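Local coordinates for protein endolysin (Clostridium phage phiCD27, PDB 3QAY) that probably cleaves the amide bond between N-acetylmuramoyl and L-alanine in the cell wall of Clostridium difficile, using a zinc-dependent amidase domain, at residues H10-S15 with C54-F59; Y28-S33 with L84-S89; D50-P55 with K66-P71. One frame throughout, in Å; residues are numbered along the deposited sequence.

Interaction 1. Residues H10-S15 with C54-F59; sequences HSILKS and CPEKQF. With ZN (zinc ion), chain E.
Lys57 and Ile12 meet through their backbones: Lys57 N donates to Ile12 O over 2.8 Å. A second backbone bond runs the other way across the two loops, from Lys14 N to Phe59 O at 2.7 Å. Between them Lys57 CA approaches Leu13 O at 3.3 Å in a CA-H...O contact. A bridging water adds to these bonds, donating to Ile12 O and Pro55 O and accepting from Phe59 N.

The apolar contacts flank these bonds. Leu13 CD1 packs on Phe59 CB at 3.7 Å, the two side chains crossing at about a right angle. Ile12 divides its branches: CG2, anti to the backbone N, runs beside the aliphatic stem of Lys57, while CD1 reaches Glu56 CD. Lys57 packs with its stem while its end leads away, whereas Glu56 turns its carboxylate to helix 27-44, where OE2 forms a salt bridge with Lys32 and a hydrogen bond with Tyr28. Small Ser11 fits against Cys54 CB and places OG at the edge of the Phe59 ring, 3.7 Å from CD2; that hydroxyl is hydrogen-bonded to Glu65.

His10 NE2 binds zinc at 2.0 Å, with Glu27 and His85 as the other protein ligands. The loops leave the same ends of neighbouring parallel strands 3-8 and 48-52, the usual place for an active site in a parallel alpha/beta sheet, with Ile12 against helix 27-44 and Phe59 against helix 64-75.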
loop_
_atom_site.group_PDB
_atom_site.type_symbol
_atom_site.label_atom_id
_atom_site.label_comp_id
_atom_site.label_asym_id
_atom_site.label_seq_id
_atom_site.Cartn_x
_atom_site.Cartn_y
_atom_site.Cartn_z
ATOM N N HIS A 10 -3.113 -8.848 -1.345
ATOM C CA HIS A 10 -4.146 -9.815 -1.716
ATOM C C HIS A 10 -3.973 -10.344 -3.135
ATOM O O HIS A 10 -2.972 -10.057 -3.789
ATOM C CB HIS A 10 -5.529 -9.215 -1.470
ATOM C CG HIS A 10 -5.664 -8.619 -0.106
ATOM N ND1 HIS A 10 -5.738 -9.393 1.032
ATOM C CD2 HIS A 10 -5.678 -7.332 0.311
ATOM C CE1 HIS A 10 -5.830 -8.606 2.088
ATOM N NE2 HIS A 10 -5.796 -7.350 1.679
ATOM N N SER A 11 -4.932 -11.153 -3.582
ATOM C CA SER A 11 -4.883 -11.780 -4.901
ATOM C C SER A 11 -6.245 -12.330 -5.310
ATOM O O SER A 11 -7.176 -12.393 -4.508
ATOM C CB SER A 11 -3.874 -12.932 -4.895
ATOM O OG SER A 11 -4.276 -13.962 -4.006
ATOM N N ILE A 12 -6.342 -12.738 -6.568
ATOM C CA ILE A 12 -7.482 -13.491 -7.050
ATOM C C ILE A 12 -7.062 -14.947 -7.167
ATOM O O ILE A 12 -6.197 -15.285 -7.983
ATOM C CB ILE A 12 -7.971 -12.971 -8.407
ATOM C CG1 ILE A 12 -8.528 -11.560 -8.255
ATOM C CG2 ILE A 12 -9.041 -13.899 -8.978
ATOM C CD1 ILE A 12 -9.049 -10.965 -9.534
ATOM N N LEU A 13 -7.677 -15.805 -6.352
ATOM C CA LEU A 13 -7.369 -17.236 -6.353
ATOM C C LEU A 13 -7.803 -17.914 -7.652
ATOM O O LEU A 13 -8.476 -17.315 -8.489
ATOM C CB LEU A 13 -8.031 -17.955 -5.157
ATOM C CG LEU A 13 -7.401 -17.946 -3.750
ATOM C CD1 LEU A 13 -6.041 -17.235 -3.693
ATOM C CD2 LEU A 13 -8.364 -17.395 -2.705
ATOM N N LYS A 14 -7.409 -19.178 -7.798
ATOM C CA LYS A 14 -7.784 -20.006 -8.942
ATOM C C LYS A 14 -9.298 -20.203 -9.039
ATOM O O LYS A 14 -9.847 -20.304 -10.136
ATOM C CB LYS A 14 -7.091 -21.365 -8.840
ATOM C CG LYS A 14 -7.236 -22.230 -10.081
ATOM C CD LYS A 14 -6.521 -23.558 -9.915
ATOM C CE LYS A 14 -6.345 -24.250 -11.258
ATOM N NZ LYS A 14 -5.541 -23.413 -12.206
ATOM N N SER A 15 -9.958 -20.249 -7.886
ATOM C CA SER A 15 -11.412 -20.328 -7.809
ATOM C C SER A 15 -12.105 -19.083 -8.355
ATOM O O SER A 15 -13.293 -19.123 -8.667
ATOM C CB SER A 15 -11.840 -20.490 -6.357
ATOM O OG SER A 15 -11.626 -19.282 -5.648
ATOM N N CYS A 54 0.478 -10.219 -7.449
ATOM C CA CYS A 54 0.325 -11.661 -7.557
ATOM C C CYS A 54 -0.355 -12.045 -8.869
ATOM O O CYS A 54 -1.258 -11.345 -9.325
ATOM C CB CYS A 54 -0.485 -12.210 -6.385
ATOM S SG CYS A 54 0.421 -12.213 -4.842
ATOM N N PRO A 55 0.084 -13.153 -9.485
ATOM C CA PRO A 55 -0.656 -13.668 -10.622
ATOM C C PRO A 55 -2.098 -13.920 -10.217
ATOM O O PRO A 55 -2.359 -14.275 -9.064
ATOM C CB PRO A 55 0.045 -14.993 -10.948
ATOM C CG PRO A 55 1.335 -14.964 -10.228
ATOM C CD PRO A 55 1.184 -14.048 -9.077
ATOM N N GLU A 56 -3.018 -13.719 -11.157
ATOM C CA GLU A 56 -4.434 -13.978 -10.928
ATOM C C GLU A 56 -4.836 -15.379 -11.397
ATOM O O GLU A 56 -4.334 -15.880 -12.413
ATOM C CB GLU A 56 -5.283 -12.915 -11.622
ATOM C CG GLU A 56 -5.089 -11.520 -11.040
ATOM C CD GLU A 56 -5.812 -10.433 -11.811
ATOM O OE1 GLU A 56 -6.521 -10.757 -12.783
ATOM O OE2 GLU A 56 -5.672 -9.246 -11.442
ATOM N N LYS A 57 -5.742 -15.998 -10.638
ATOM C CA LYS A 57 -6.287 -17.325 -10.938
ATOM C C LYS A 57 -5.221 -18.433 -11.025
ATOM O O LYS A 57 -5.376 -19.411 -11.757
ATOM C CB LYS A 57 -7.176 -17.261 -12.185
ATOM C CG LYS A 57 -8.284 -16.208 -12.043
ATOM C CD LYS A 57 -9.467 -16.436 -12.976
ATOM C CE LYS A 57 -10.590 -15.439 -12.667
ATOM N NZ LYS A 57 -11.683 -15.461 -13.685
ATOM N N GLN A 58 -4.157 -18.273 -10.239
ATOM C CA GLN A 58 -3.071 -19.245 -10.161
ATOM C C GLN A 58 -3.097 -19.967 -8.815
ATOM O O GLN A 58 -3.011 -21.194 -8.768
ATOM C CB GLN A 58 -1.722 -18.543 -10.358
ATOM C CG GLN A 58 -0.525 -19.485 -10.480
ATOM C CD GLN A 58 0.804 -18.745 -10.611
ATOM O OE1 GLN A 58 1.025 -18.003 -11.568
ATOM N NE2 GLN A 58 1.698 -18.965 -9.656
ATOM N N PHE A 59 -3.234 -19.202 -7.733
ATOM C CA PHE A 59 -3.132 -19.734 -6.369
ATOM C C PHE A 59 -4.321 -20.583 -5.939
ATOM O O PHE A 59 -5.474 -20.235 -6.199
ATOM C CB PHE A 59 -2.992 -18.598 -5.344
ATOM C CG PHE A 59 -1.793 -17.712 -5.550
ATOM C CD1 PHE A 59 -0.681 -18.139 -6.273
ATOM C CD2 PHE A 59 -1.773 -16.440 -4.985
ATOM C CE1 PHE A 59 0.418 -17.303 -6.440
ATOM C CE2 PHE A 59 -0.677 -15.606 -5.147
ATOM C CZ PHE A 59 0.419 -16.038 -5.873
HETATM ZN ZN ZN E . -5.703 -5.667 2.762
HETATM O O HOH W 1 -3.555 -16.493 -8.023
HETATM O O HOH W 2 -8.472 -21.361 -5.321
HETATM O O HOH W 3 -5.056 -7.247 4.488
#

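Interaction 2. Residues Y28-S33 with L84-S89; sequences YQYNKS and LHLNAS. With ZN (zinc ion), chain E.
Tyr30 overlaps Leu86 at the root of its ring: Leu86 CD1 lies 3.9 Å from Tyr30 CB, and the two side chains cross at about a right angle. With its CG anti to the backbone N (chi1 -178°), the tyrosine carries its ring on toward Phe147, which it meets edge-to-face, and toward helix 152-175. A leucine suits this buried strand position, its CD1 resting on CB and the near part of the tyrosine ring.

Asn31, one residue on, lays its amide across the strand backbone. Its CG is 3.7 Å from Leu84 CB. Asn31 OD1 approaches His85 C at 3.3 Å without a hydrogen bond to this strand segment. On the other branch, ND2 gives a weak bond to a water at 2.8 Å, and that water donates to His85 O at 2.7 Å.

The His85 side chain leaves the strand away from the helix, and its ND1 binds zinc at 2.0 Å. Glu83 accepts from NE2, which would fix the ring's rotation. Glu27, another zinc ligand, accepts from Leu86 N. The chemistry thus divides by side: carbon packing seats the helix, and the buried asparagine adds a polar link to a strand carbonyl through water, one leg of it weak, while His85 turns away to supply a metal ligand.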
loop_
_atom_site.group_PDB
_atom_site.type_symbol
_atom_site.label_atom_id
_atom_site.label_comp_id
_atom_site.label_asym_id
_atom_site.label_seq_id
_atom_site.Cartn_x
_atom_site.Cartn_y
_atom_site.Cartn_z
ATOM N N TYR A 28 -8.441 -5.066 -3.775
ATOM C CA TYR A 28 -7.421 -5.566 -4.700
ATOM C C TYR A 28 -7.409 -4.790 -6.013
ATOM O O TYR A 28 -6.347 -4.351 -6.465
ATOM C CB TYR A 28 -7.620 -7.057 -4.968
ATOM C CG TYR A 28 -6.745 -7.615 -6.067
ATOM C CD1 TYR A 28 -5.425 -7.983 -5.817
ATOM C CD2 TYR A 28 -7.241 -7.786 -7.355
ATOM C CE1 TYR A 28 -4.621 -8.510 -6.828
ATOM C CE2 TYR A 28 -6.445 -8.300 -8.368
ATOM C CZ TYR A 28 -5.141 -8.661 -8.102
ATOM O OH TYR A 28 -4.356 -9.175 -9.111
ATOM N N GLN A 29 -8.588 -4.614 -6.609
ATOM C CA GLN A 29 -8.719 -3.921 -7.890
ATOM C C GLN A 29 -8.262 -2.464 -7.782
ATOM O O GLN A 29 -7.523 -1.996 -8.646
ATOM C CB GLN A 29 -10.159 -3.979 -8.424
ATOM C CG GLN A 29 -10.673 -5.391 -8.776
ATOM C CD GLN A 29 -9.918 -6.055 -9.933
ATOM O OE1 GLN A 29 -9.334 -5.381 -10.789
ATOM N NE2 GLN A 29 -9.921 -7.384 -9.951
ATOM N N TYR A 30 -8.688 -1.752 -6.732
ATOM C CA TYR A 30 -8.247 -0.359 -6.544
ATOM C C TYR A 30 -6.723 -0.276 -6.503
ATOM O O TYR A 30 -6.112 0.502 -7.238
ATOM C CB TYR A 30 -8.826 0.279 -5.271
ATOM C CG TYR A 30 -8.397 1.731 -5.134
ATOM C CD1 TYR A 30 -9.075 2.734 -5.808
ATOM C CD2 TYR A 30 -7.283 2.086 -4.379
ATOM C CE1 TYR A 30 -8.683 4.058 -5.714
ATOM C CE2 TYR A 30 -6.874 3.412 -4.280
ATOM C CZ TYR A 30 -7.579 4.390 -4.949
ATOM O OH TYR A 30 -7.186 5.704 -4.863
ATOM N N ASN A 31 -6.115 -1.097 -5.654
ATOM C CA ASN A 31 -4.665 -1.067 -5.471
ATOM C C ASN A 31 -3.879 -1.589 -6.678
ATOM O O ASN A 31 -2.765 -1.138 -6.933
ATOM C CB ASN A 31 -4.278 -1.801 -4.178
ATOM C CG ASN A 31 -4.692 -1.029 -2.922
ATOM O OD1 ASN A 31 -5.228 -1.604 -1.970
ATOM N ND2 ASN A 31 -4.450 0.271 -2.921
ATOM N N LYS A 32 -4.469 -2.511 -7.435
ATOM C CA LYS A 32 -3.921 -2.908 -8.735
ATOM C C LYS A 32 -3.842 -1.694 -9.682
ATOM O O LYS A 32 -2.891 -1.562 -10.458
ATOM C CB LYS A 32 -4.771 -4.037 -9.345
ATOM C CG LYS A 32 -4.405 -4.439 -10.768
ATOM C CD LYS A 32 -5.301 -5.557 -11.285
ATOM C CE LYS A 32 -4.865 -6.027 -12.672
ATOM N NZ LYS A 32 -5.730 -7.132 -13.178
ATOM N N SER A 33 -4.839 -0.817 -9.606
ATOM C CA SER A 33 -4.867 0.418 -10.400
ATOM C C SER A 33 -3.941 1.507 -9.858
ATOM O O SER A 33 -3.278 2.183 -10.630
ATOM C CB SER A 33 -6.297 0.967 -10.501
ATOM O OG SER A 33 -7.088 0.155 -11.347
ATOM N N LEU A 84 0.344 -1.997 -0.622
ATOM C CA LEU A 84 -0.866 -1.210 -0.723
ATOM C C LEU A 84 -2.062 -2.037 -0.305
ATOM O O LEU A 84 -2.307 -3.133 -0.848
ATOM C CB LEU A 84 -1.055 -0.717 -2.163
ATOM C CG LEU A 84 0.031 0.220 -2.695
ATOM C CD1 LEU A 84 -0.265 0.617 -4.136
ATOM C CD2 LEU A 84 0.140 1.448 -1.808
ATOM N N HIS A 85 -2.795 -1.500 0.668
ATOM C CA HIS A 85 -4.058 -2.050 1.127
ATOM C C HIS A 85 -5.119 -0.959 1.217
ATOM O O HIS A 85 -4.827 0.237 1.127
ATOM C CB HIS A 85 -3.892 -2.688 2.510
ATOM C CG HIS A 85 -3.145 -3.984 2.489
ATOM N ND1 HIS A 85 -3.776 -5.207 2.531
ATOM C CD2 HIS A 85 -1.818 -4.247 2.422
ATOM C CE1 HIS A 85 -2.871 -6.169 2.498
ATOM N NE2 HIS A 85 -1.674 -5.614 2.425
ATOM N N LEU A 86 -6.362 -1.408 1.369
ATOM C CA LEU A 86 -7.455 -0.567 1.811
ATOM C C LEU A 86 -8.008 -1.232 3.063
ATOM O O LEU A 86 -7.922 -2.460 3.220
ATOM C CB LEU A 86 -8.548 -0.443 0.743
ATOM C CG LEU A 86 -8.256 0.351 -0.534
ATOM C CD1 LEU A 86 -9.515 0.472 -1.390
ATOM C CD2 LEU A 86 -7.690 1.737 -0.246
ATOM N N ASN A 87 -8.554 -0.415 3.953
ATOM C CA ASN A 87 -9.049 -0.873 5.234
ATOM C C ASN A 87 -10.513 -1.261 5.124
ATOM O O ASN A 87 -11.151 -1.052 4.087
ATOM C CB ASN A 87 -8.866 0.232 6.287
ATOM C CG ASN A 87 -8.357 -0.291 7.621
ATOM O OD1 ASN A 87 -8.741 -1.374 8.070
ATOM N ND2 ASN A 87 -7.491 0.492 8.270
ATOM N N ALA A 88 -11.030 -1.841 6.200
ATOM C CA ALA A 88 -12.427 -2.212 6.283
ATOM C C ALA A 88 -12.832 -2.381 7.742
ATOM O O ALA A 88 -12.008 -2.718 8.591
ATOM C CB ALA A 88 -12.681 -3.501 5.507
ATOM N N SER A 89 -14.103 -2.121 8.027
ATOM C CA SER A 89 -14.672 -2.394 9.335
ATOM C C SER A 89 -16.117 -2.843 9.117
ATOM O O SER A 89 -16.348 -3.896 8.516
ATOM C CB SER A 89 -14.569 -1.158 10.241
ATOM O OG SER A 89 -15.340 -0.071 9.746
HETATM ZN ZN ZN E . -5.703 -5.667 2.762
HETATM O O HOH W 4 -3.515 1.692 -0.748
HETATM O O HOH W 3 -5.056 -7.247 4.488
#

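Interaction 3. Residues D50-P55 with K66-P71; sequences DVIICP and KSYKIP. With PO4 (phosphate ion), chain G.
Tyr68 reaches from its helix to the segment 50-55, where Pro55 covers one face of its ring. Its CB rests against Phe59 and heads toward that segment, CG being anti to the backbone N (chi1 -179°). Along CD2 and CE2 the ring meets its partners obliquely: CD2 lies 3.8 Å from Cys54 SG, a sulfur-aromatic contact, and CE2 comes to 3.9 Å from Ile52 CG2 and 3.7 Å from Ile53 O. Over the covered face, Pro55 CD stands 3.6 Å from the centroid of the Tyr68 ring, only 14° off the normal, with Pro55 CG near CE1. In this CH-pi contact the compact, rigid proline turns the C-H groups of CD, beside its ring nitrogen, onto the aromatic face. At the tip, Tyr68 OH is 2.8 Å from a water in the plane of the ring, and this water also donates to Ile53 O at 3.2 Å. A tyrosine therefore serves twice, packing with its carbons and reaching the backbone carbonyl of Ile53 through water.

Lys69 lies alongside with its aliphatic CG near Ile52 and Cys54, while its NZ goes on to a salt bridge with Glu83 and a hydrogen bond with Tyr132. At the strand, Val51 N donates to a phosphate, probably from the crystallisation liquor, that Arg43 also holds.

Helix 64-75 thus packs on the end of outermost strand 48-52; strand 3-8 is its neighbour, and Val51 and Ile53 touch helix 27-44.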
loop_
_atom_site.group_PDB
_atom_site.type_symbol
_atom_site.label_atom_id
_atom_site.label_comp_id
_atom_site.label_asym_id
_atom_site.label_seq_id
_atom_site.Cartn_x
_atom_site.Cartn_y
_atom_site.Cartn_z
ATOM N N ASP A 50 9.840 -1.142 -8.776
ATOM C CA ASP A 50 9.275 -2.389 -9.268
ATOM C C ASP A 50 7.941 -2.606 -8.588
ATOM O O ASP A 50 7.836 -2.495 -7.366
ATOM C CB ASP A 50 10.174 -3.582 -8.925
ATOM C CG ASP A 50 11.472 -3.575 -9.685
ATOM O OD1 ASP A 50 11.519 -3.002 -10.795
ATOM O OD2 ASP A 50 12.450 -4.155 -9.167
ATOM N N VAL A 51 6.925 -2.920 -9.383
ATOM C CA VAL A 51 5.607 -3.225 -8.861
ATOM C C VAL A 51 5.430 -4.735 -8.878
ATOM O O VAL A 51 5.639 -5.371 -9.916
ATOM C CB VAL A 51 4.499 -2.566 -9.706
ATOM C CG1 VAL A 51 3.127 -3.034 -9.236
ATOM C CG2 VAL A 51 4.610 -1.046 -9.636
ATOM N N ILE A 52 5.054 -5.302 -7.732
ATOM C CA ILE A 52 4.828 -6.742 -7.607
ATOM C C ILE A 52 3.361 -7.005 -7.333
ATOM O O ILE A 52 2.843 -6.618 -6.292
ATOM C CB ILE A 52 5.650 -7.366 -6.445
ATOM C CG1 ILE A 52 7.146 -7.084 -6.606
ATOM C CG2 ILE A 52 5.400 -8.872 -6.360
ATOM C CD1 ILE A 52 7.734 -7.608 -7.876
ATOM N N ILE A 53 2.692 -7.659 -8.273
ATOM C CA ILE A 53 1.296 -8.039 -8.114
ATOM C C ILE A 53 1.208 -9.541 -8.326
ATOM O O ILE A 53 1.816 -10.080 -9.257
ATOM C CB ILE A 53 0.389 -7.310 -9.127
ATOM C CG1 ILE A 53 0.684 -5.806 -9.117
ATOM C CG2 ILE A 53 -1.081 -7.565 -8.802
ATOM C CD1 ILE A 53 -0.235 -4.961 -9.999
ATOM N N CYS A 54 0.478 -10.219 -7.449
ATOM C CA CYS A 54 0.325 -11.661 -7.557
ATOM C C CYS A 54 -0.355 -12.045 -8.869
ATOM O O CYS A 54 -1.258 -11.345 -9.325
ATOM C CB CYS A 54 -0.485 -12.210 -6.385
ATOM S SG CYS A 54 0.421 -12.213 -4.842
ATOM N N PRO A 55 0.084 -13.153 -9.485
ATOM C CA PRO A 55 -0.656 -13.668 -10.622
ATOM C C PRO A 55 -2.098 -13.920 -10.217
ATOM O O PRO A 55 -2.359 -14.275 -9.064
ATOM C CB PRO A 55 0.045 -14.993 -10.948
ATOM C CG PRO A 55 1.335 -14.964 -10.228
ATOM C CD PRO A 55 1.184 -14.048 -9.077
ATOM N N LYS A 66 2.308 -14.982 0.298
ATOM C CA LYS A 66 3.591 -14.874 0.992
ATOM C C LYS A 66 4.719 -15.518 0.183
ATOM O O LYS A 66 5.741 -14.883 -0.077
ATOM C CB LYS A 66 3.495 -15.532 2.376
ATOM C CG LYS A 66 4.784 -15.492 3.195
ATOM C CD LYS A 66 4.565 -16.020 4.606
ATOM C CE LYS A 66 5.840 -15.928 5.424
ATOM N NZ LYS A 66 5.643 -16.338 6.837
ATOM N N SER A 67 4.515 -16.772 -0.218
ATOM C CA SER A 67 5.512 -17.536 -0.971
ATOM C C SER A 67 5.894 -16.869 -2.285
ATOM O O SER A 67 7.029 -16.995 -2.737
ATOM C CB SER A 67 4.991 -18.945 -1.268
ATOM O OG SER A 67 4.368 -19.509 -0.133
ATOM N N TYR A 68 4.943 -16.169 -2.901
ATOM C CA TYR A 68 5.212 -15.436 -4.133
ATOM C C TYR A 68 5.965 -14.131 -3.862
ATOM O O TYR A 68 6.974 -13.854 -4.505
ATOM C CB TYR A 68 3.908 -15.136 -4.880
ATOM C CG TYR A 68 4.111 -14.392 -6.181
ATOM C CD1 TYR A 68 4.533 -15.058 -7.329
ATOM C CD2 TYR A 68 3.891 -13.020 -6.263
ATOM C CE1 TYR A 68 4.722 -14.378 -8.523
ATOM C CE2 TYR A 68 4.080 -12.333 -7.451
ATOM C CZ TYR A 68 4.503 -13.011 -8.570
ATOM O OH TYR A 68 4.681 -12.324 -9.744
ATOM N N LYS A 69 5.468 -13.337 -2.917
ATOM C CA LYS A 69 5.993 -11.984 -2.694
ATOM C C LYS A 69 7.383 -11.957 -2.051
ATOM O O LYS A 69 8.281 -11.293 -2.557
ATOM C CB LYS A 69 5.006 -11.146 -1.873
ATOM C CG LYS A 69 3.775 -10.712 -2.664
ATOM C CD LYS A 69 2.847 -9.818 -1.858
ATOM C CE LYS A 69 2.274 -10.548 -0.647
ATOM N NZ LYS A 69 1.224 -9.775 0.046
ATOM N N ILE A 70 7.556 -12.692 -0.956
ATOM C CA ILE A 70 8.777 -12.602 -0.131
ATOM C C ILE A 70 10.124 -12.835 -0.858
ATOM O O ILE A 70 11.056 -12.048 -0.679
ATOM C CB ILE A 70 8.667 -13.509 1.128
ATOM C CG1 ILE A 70 7.670 -12.905 2.126
ATOM C CG2 ILE A 70 10.034 -13.707 1.808
ATOM C CD1 ILE A 70 8.012 -11.484 2.572
ATOM N N PRO A 71 10.239 -13.907 -1.664
ATOM C CA PRO A 71 11.488 -14.107 -2.417
ATOM C C PRO A 71 11.792 -12.970 -3.411
ATOM O O PRO A 71 12.953 -12.589 -3.587
ATOM C CB PRO A 71 11.244 -15.429 -3.168
ATOM C CG PRO A 71 10.155 -16.120 -2.397
ATOM C CD PRO A 71 9.291 -15.020 -1.864
HETATM P P PO4 G . 6.972 -2.312 -13.095
HETATM O O1 PO4 G . 5.985 -3.253 -13.736
HETATM O O2 PO4 G . 6.207 -1.143 -12.522
HETATM O O3 PO4 G . 7.753 -3.035 -12.026
HETATM O O4 PO4 G . 7.960 -1.814 -14.123
HETATM O O HOH W 5 4.853 -9.586 -10.008
#

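Overall arrangement
Interaction 2 is the buried one, seating helix 27-44 on the central strand 80-87, whereas interactions 1 and 3 are partly buried and lie nearer the margin of the same domain. Their chemistry follows: backbone bonds and a bridging water join the two loops of interaction 1, an aromatic ring packs the helix in interaction 3, and carbon contacts with a weakly bridged amide serve interaction 2. Interactions 1 and 3 share Cys54 and Pro55 and meet where Phe59 packs on Tyr68. Interactions 1 and 2 converge on zinc, each giving one histidine, and are tied again by Glu56 to Tyr28 and Lys32. Tyr28 also touches Ile53 of interaction 3.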